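Local coordinates for protein endo-arabinase (Bacteroides thetaiotaomicron, PDB 5C0P) that probably hydrolyses glycosidic bonds in L-arabinan as a magnesium-binding member of glycosyl hydrolase family 43, at residues Gly65-Ala70 against Gly117-Leu122; Glu89-Leu94 against Ile109-Ser114. All coordinates share one frame; numbering follows the deposited sequence.

Contact 1: residues Gly65-Ala70 against Gly117-Leu122; sequences GYSFIA and GPFTPL
Ser67 and Phe119 meet where two sheets of the fold come together, and one backbone hydrogen bond ties them: Phe119 N donates to Ser67 O over 2.9 Å. The C=O...N angle of 173° puts the donor nearly in line with the carbonyl. The same oxygen lies 3.4 Å from Pro118 CA, so one hydrogen bond and a weaker CA-H...O contact, from consecutive residues that follow a cis peptide bond, converge on it.

The Phe119 side chain can be traced outward from there. Its CB and CG pass Ser67 O at van der Waals range; CD2 comes within 3.4 Å of Ser67 O, which sits at the ring edge. Ser67 CB lies at the ring edge, in its plane, 3.9 Å from both CD2 and CE2 of Phe119. With CG anti to the carbonyl carbon, beside the backbone N (chi1 -68°), the ring stays on the side of the N that bonds Ser67 O. CB also rests against Leu110, and the CD1 and CE1 edge, away from Ser67, touches Leu94, Ser112 and Tyr92. Phe68, next to Ser67, brings its CD1 edge to 3.4 Å from Phe119 O.

Ser67 OG bonds to His43 ND1. Ser67 and Phe68 both face Ile50 in a classic beta bulge of strand 60-68, beside strand 50-55, while Phe68 also reaches Leu94 and Phe98 of strand 91-100.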
loop_
_atom_site.group_PDB
_atom_site.type_symbol
_atom_site.label_atom_id
_atom_site.label_comp_id
_atom_site.label_asym_id
_atom_site.label_seq_id
_atom_site.Cartn_x
_atom_site.Cartn_y
_atom_site.Cartn_z
ATOM N N GLY A 65 12.182 4.900 16.429
ATOM C CA GLY A 65 13.317 5.344 15.644
ATOM C C GLY A 65 13.179 5.057 14.163
ATOM O O GLY A 65 12.073 4.964 13.632
ATOM N N TYR A 66 14.311 4.909 13.485
ATOM C CA TYR A 66 14.287 4.738 12.039
ATOM C C TYR A 66 14.484 3.286 11.650
ATOM O O TYR A 66 15.432 2.634 12.098
ATOM C CB TYR A 66 15.364 5.602 11.385
ATOM C CG TYR A 66 15.240 7.061 11.740
ATOM C CD1 TYR A 66 14.176 7.820 11.267
ATOM C CD2 TYR A 66 16.177 7.676 12.553
ATOM C CE1 TYR A 66 14.057 9.156 11.594
ATOM C CE2 TYR A 66 16.069 9.010 12.882
ATOM C CZ TYR A 66 15.005 9.744 12.400
ATOM O OH TYR A 66 14.897 11.075 12.729
ATOM N N SER A 67 13.574 2.789 10.818
ATOM C CA SER A 67 13.643 1.419 10.337
ATOM C C SER A 67 14.409 1.329 9.018
ATOM O O SER A 67 14.911 0.265 8.670
ATOM C CB SER A 67 12.248 0.817 10.192
ATOM O OG SER A 67 11.461 1.570 9.278
ATOM N N PHE A 68 14.497 2.433 8.276
ATOM C CA PHE A 68 15.349 2.458 7.083
ATOM C C PHE A 68 15.938 3.824 6.781
ATOM O O PHE A 68 15.205 4.797 6.566
ATOM C CB PHE A 68 14.616 1.953 5.826
ATOM C CG PHE A 68 15.491 1.935 4.601
ATOM C CD1 PHE A 68 16.655 1.177 4.599
ATOM C CD2 PHE A 68 15.175 2.671 3.471
ATOM C CE1 PHE A 68 17.494 1.153 3.502
ATOM C CE2 PHE A 68 16.021 2.646 2.353
ATOM C CZ PHE A 68 17.177 1.888 2.374
ATOM N N ILE A 69 17.269 3.883 6.765
ATOM C CA ILE A 69 18.009 5.022 6.245
ATOM C C ILE A 69 18.881 4.475 5.134
ATOM O O ILE A 69 19.682 3.572 5.379
ATOM C CB ILE A 69 18.972 5.603 7.292
ATOM C CG1 ILE A 69 18.252 5.888 8.610
ATOM C CG2 ILE A 69 19.681 6.846 6.733
ATOM C CD1 ILE A 69 17.440 7.138 8.588
ATOM N N ALA A 70 18.748 5.020 3.928
ATOM C CA ALA A 70 19.509 4.516 2.786
ATOM C C ALA A 70 20.996 4.797 2.924
ATOM O O ALA A 70 21.404 5.913 3.267
ATOM C CB ALA A 70 18.988 5.104 1.483
ATOM N N GLY A 117 12.619 -3.167 11.971
ATOM C CA GLY A 117 13.871 -2.953 11.262
ATOM C C GLY A 117 15.071 -3.154 12.169
ATOM O O GLY A 117 14.925 -3.604 13.309
ATOM N N PRO A 118 16.273 -2.772 11.709
ATOM C CA PRO A 118 16.572 -2.046 10.469
ATOM C C PRO A 118 16.457 -2.936 9.243
ATOM O O PRO A 118 16.755 -4.136 9.306
ATOM C CB PRO A 118 18.030 -1.615 10.663
ATOM C CG PRO A 118 18.606 -2.661 11.572
ATOM C CD PRO A 118 17.490 -3.075 12.483
ATOM N N PHE A 119 15.997 -2.347 8.147
ATOM C CA PHE A 119 15.863 -3.054 6.876
ATOM C C PHE A 119 17.088 -2.835 5.997
ATOM O O PHE A 119 17.679 -1.756 5.997
ATOM C CB PHE A 119 14.621 -2.567 6.134
ATOM C CG PHE A 119 13.338 -2.957 6.793
ATOM C CD1 PHE A 119 12.783 -4.208 6.557
ATOM C CD2 PHE A 119 12.691 -2.081 7.653
ATOM C CE1 PHE A 119 11.607 -4.584 7.174
ATOM C CE2 PHE A 119 11.505 -2.449 8.271
ATOM C CZ PHE A 119 10.969 -3.702 8.027
ATOM N N THR A 120 17.473 -3.873 5.261
ATOM C CA THR A 120 18.525 -3.762 4.252
ATOM C C THR A 120 17.945 -4.230 2.919
ATOM O O THR A 120 17.024 -5.044 2.889
ATOM C CB THR A 120 19.774 -4.584 4.626
ATOM O OG1 THR A 120 19.422 -5.965 4.709
ATOM C CG2 THR A 120 20.332 -4.130 5.956
ATOM N N PRO A 121 18.466 -3.707 1.803
ATOM C CA PRO A 121 17.887 -4.069 0.503
ATOM C C PRO A 121 17.950 -5.572 0.233
ATOM O O PRO A 121 19.008 -6.191 0.384
ATOM C CB PRO A 121 18.772 -3.312 -0.491
ATOM C CG PRO A 121 19.326 -2.170 0.292
ATOM C CD PRO A 121 19.528 -2.694 1.683
ATOM N N LEU A 122 16.818 -6.147 -0.159
ATOM C CA LEU A 122 16.780 -7.564 -0.500
ATOM C C LEU A 122 17.588 -7.772 -1.772
ATOM O O LEU A 122 18.440 -8.665 -1.843
ATOM C CB LEU A 122 15.332 -8.032 -0.648
ATOM C CG LEU A 122 15.151 -9.513 -0.956
ATOM C CD1 LEU A 122 15.745 -10.385 0.155
ATOM C CD2 LEU A 122 13.667 -9.808 -1.189
#

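Contact 2: residues Glu89-Leu94 against Ile109-Ser114; sequences EGRYYL and ILVSDS
Val111 CG1 sits between the backbone N and the carbonyl carbon (chi1 64°), which sends CG2 to the far side from the N and lays that methyl over the Tyr93 ring. The two residues form the non-hydrogen-bonded pair of an antiparallel beta hairpin, strands 91-100 and 103-112. Val111 CG2 sits 3.9 Å from the Tyr93 ring centroid, a CH-pi contact over the face, offset toward the CE2 rim. Ile109 CG2 meets the edge of the same ring at CD2.

Arg91 covers Val111 from another direction. Its chain bends at chi3 and sets the guanidinium with one face on the methyl: Arg91 CZ is 3.5 Å from Val111 CG2, which lies over the centre of the group. Arg91 NE reaches Asp113 OD1 at 2.8 Å in a salt bridge; its hydrogen bond is weak, bent to 116° at the hydrogen, and the guanidinium and carboxylate planes are 56° apart. A leucine at Arg91 would probably leave the Asp113 carboxylate without this countercharge and uncover part of Val111.

Four backbone bonds hold the strands, two at Tyr92-Ser112 and two at Leu94-Leu110. On the sheet face opposite Tyr93 and Val111, Leu94 CD2 packs alongside Leu110 CD1 at 4.0 Å. The Tyr92 ring turns its edge to Ser112 O and Asp113 O, and its hydroxyl bonds to Asp34. Past the last pair, Ser112 OG accepts from Ser114 N in an ST turn, and one water donates to both Gly90 O and Asp113 O, at 2.7 Å each.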
loop_
_atom_site.group_PDB
_atom_site.type_symbol
_atom_site.label_atom_id
_atom_site.label_comp_id
_atom_site.label_asym_id
_atom_site.label_seq_id
_atom_site.Cartn_x
_atom_site.Cartn_y
_atom_site.Cartn_z
ATOM N N GLU A 89 7.296 -15.690 6.098
ATOM C CA GLU A 89 8.179 -16.813 6.404
ATOM C C GLU A 89 9.254 -16.478 7.446
ATOM O O GLU A 89 10.419 -16.842 7.295
ATOM C CB GLU A 89 8.799 -17.370 5.121
ATOM C CG GLU A 89 7.749 -17.735 4.078
ATOM C CD GLU A 89 8.267 -18.697 3.031
ATOM O OE1 GLU A 89 7.469 -19.532 2.551
ATOM O OE2 GLU A 89 9.466 -18.617 2.683
ATOM N N GLY A 90 8.854 -15.776 8.499
ATOM C CA GLY A 90 9.737 -15.576 9.630
ATOM C C GLY A 90 10.571 -14.314 9.592
ATOM O O GLY A 90 11.270 -14.003 10.559
ATOM N N ARG A 91 10.512 -13.585 8.480
ATOM C CA ARG A 91 11.211 -12.305 8.389
ATOM C C ARG A 91 10.242 -11.186 8.022
ATOM O O ARG A 91 9.048 -11.422 7.808
ATOM C CB ARG A 91 12.377 -12.380 7.390
ATOM C CG ARG A 91 13.386 -13.475 7.713
ATOM C CD ARG A 91 14.665 -13.314 6.904
ATOM N NE ARG A 91 15.428 -12.159 7.379
ATOM C CZ ARG A 91 16.508 -11.664 6.781
ATOM N NH1 ARG A 91 16.964 -12.212 5.660
ATOM N NH2 ARG A 91 17.122 -10.605 7.301
ATOM N N TYR A 92 10.755 -9.961 7.960
ATOM C CA TYR A 92 9.905 -8.805 7.705
ATOM C C TYR A 92 10.389 -8.080 6.475
ATOM O O TYR A 92 11.589 -7.889 6.302
ATOM C CB TYR A 92 9.885 -7.882 8.930
ATOM C CG TYR A 92 9.336 -8.625 10.119
ATOM C CD1 TYR A 92 10.159 -9.419 10.907
ATOM C CD2 TYR A 92 7.980 -8.576 10.415
ATOM C CE1 TYR A 92 9.650 -10.130 11.972
ATOM C CE2 TYR A 92 7.463 -9.282 11.482
ATOM C CZ TYR A 92 8.304 -10.061 12.249
ATOM O OH TYR A 92 7.791 -10.768 13.306
ATOM N N TYR A 93 9.448 -7.684 5.624
ATOM C CA TYR A 93 9.777 -7.101 4.321
ATOM C C TYR A 93 9.105 -5.754 4.143
ATOM O O TYR A 93 7.881 -5.627 4.224
ATOM C CB TYR A 93 9.386 -8.044 3.182
ATOM C CG TYR A 93 10.171 -9.331 3.203
ATOM C CD1 TYR A 93 9.798 -10.380 4.045
ATOM C CD2 TYR A 93 11.293 -9.505 2.402
ATOM C CE1 TYR A 93 10.520 -11.567 4.077
ATOM C CE2 TYR A 93 12.015 -10.676 2.433
ATOM C CZ TYR A 93 11.623 -11.707 3.271
ATOM O OH TYR A 93 12.333 -12.886 3.312
ATOM N N LEU A 94 9.934 -4.753 3.897
ATOM C CA LEU A 94 9.502 -3.384 3.659
ATOM C C LEU A 94 9.407 -3.153 2.152
ATOM O O LEU A 94 10.376 -3.386 1.416
ATOM C CB LEU A 94 10.541 -2.428 4.267
ATOM C CG LEU A 94 10.468 -0.937 3.943
ATOM C CD1 LEU A 94 9.228 -0.352 4.600
ATOM C CD2 LEU A 94 11.717 -0.218 4.437
ATOM N N ILE A 109 12.143 -3.852 -2.422
ATOM C CA ILE A 109 11.877 -4.682 -1.259
ATOM C C ILE A 109 13.121 -4.760 -0.382
ATOM O O ILE A 109 14.240 -4.977 -0.872
ATOM C CB ILE A 109 11.432 -6.088 -1.686
ATOM C CG1 ILE A 109 10.150 -5.991 -2.525
ATOM C CG2 ILE A 109 11.232 -6.992 -0.457
ATOM C CD1 ILE A 109 9.713 -7.317 -3.179
ATOM N N LEU A 110 12.919 -4.544 0.917
ATOM C CA LEU A 110 14.006 -4.573 1.888
ATOM C C LEU A 110 13.609 -5.543 2.985
ATOM O O LEU A 110 12.420 -5.810 3.175
ATOM C CB LEU A 110 14.248 -3.174 2.461
ATOM C CG LEU A 110 14.570 -2.123 1.390
ATOM C CD1 LEU A 110 13.313 -1.364 0.924
ATOM C CD2 LEU A 110 15.618 -1.179 1.891
ATOM N N VAL A 111 14.589 -6.069 3.708
ATOM C CA VAL A 111 14.311 -7.163 4.640
ATOM C C VAL A 111 14.952 -6.928 6.010
ATOM O O VAL A 111 16.015 -6.311 6.112
ATOM C CB VAL A 111 14.772 -8.524 4.043
ATOM C CG1 VAL A 111 16.296 -8.557 3.835
ATOM C CG2 VAL A 111 14.286 -9.714 4.900
ATOM N N SER A 112 14.293 -7.427 7.056
ATOM C CA SER A 112 14.820 -7.357 8.418
ATOM C C SER A 112 14.398 -8.596 9.184
ATOM O O SER A 112 13.412 -9.248 8.822
ATOM C CB SER A 112 14.279 -6.118 9.141
ATOM O OG SER A 112 14.803 -6.032 10.460
ATOM N N ASP A 113 15.132 -8.907 10.250
ATOM C CA ASP A 113 14.739 -9.986 11.147
ATOM C C ASP A 113 13.684 -9.490 12.140
ATOM O O ASP A 113 13.066 -10.286 12.847
ATOM C CB ASP A 113 15.953 -10.510 11.918
ATOM C CG ASP A 113 16.919 -11.290 11.045
ATOM O OD1 ASP A 113 16.532 -11.695 9.933
ATOM O OD2 ASP A 113 18.065 -11.511 11.489
ATOM N N SER A 114 13.494 -8.173 12.192
ATOM C CA SER A 114 12.645 -7.542 13.206
ATOM C C SER A 114 11.527 -6.733 12.576
ATOM O O SER A 114 11.720 -6.126 11.527
ATOM C CB SER A 114 13.488 -6.601 14.068
ATOM O OG SER A 114 12.669 -5.736 14.845
HETATM O O HOH W 1 13.150 -12.901 12.179
#

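In the fold
Contact 2 is nested in the chain loop that contact 1 closes, and their centres lie 10 Å apart. Strand 120-121 continues the sheet of contact 2 along strand 103-112: Thr120 O lies 2.8 Å from Val111 N, a probable hydrogen bond, and Leu122 N lies 2.9 Å from Ile109 O, also a probable hydrogen bond. Ser112 OG also bonds to Pro118 O. Contact 1 thus joins strand 60-68 of the preceding sheet to the edge of this one, as neighbouring blades meet in the five-bladed propeller of family 43. Contact 2 lies nearer the metal site of Asp84 and His261: a magnesium ion is about 9 Å from the Leu94 side chain, against about 13 Å from that of Phe119.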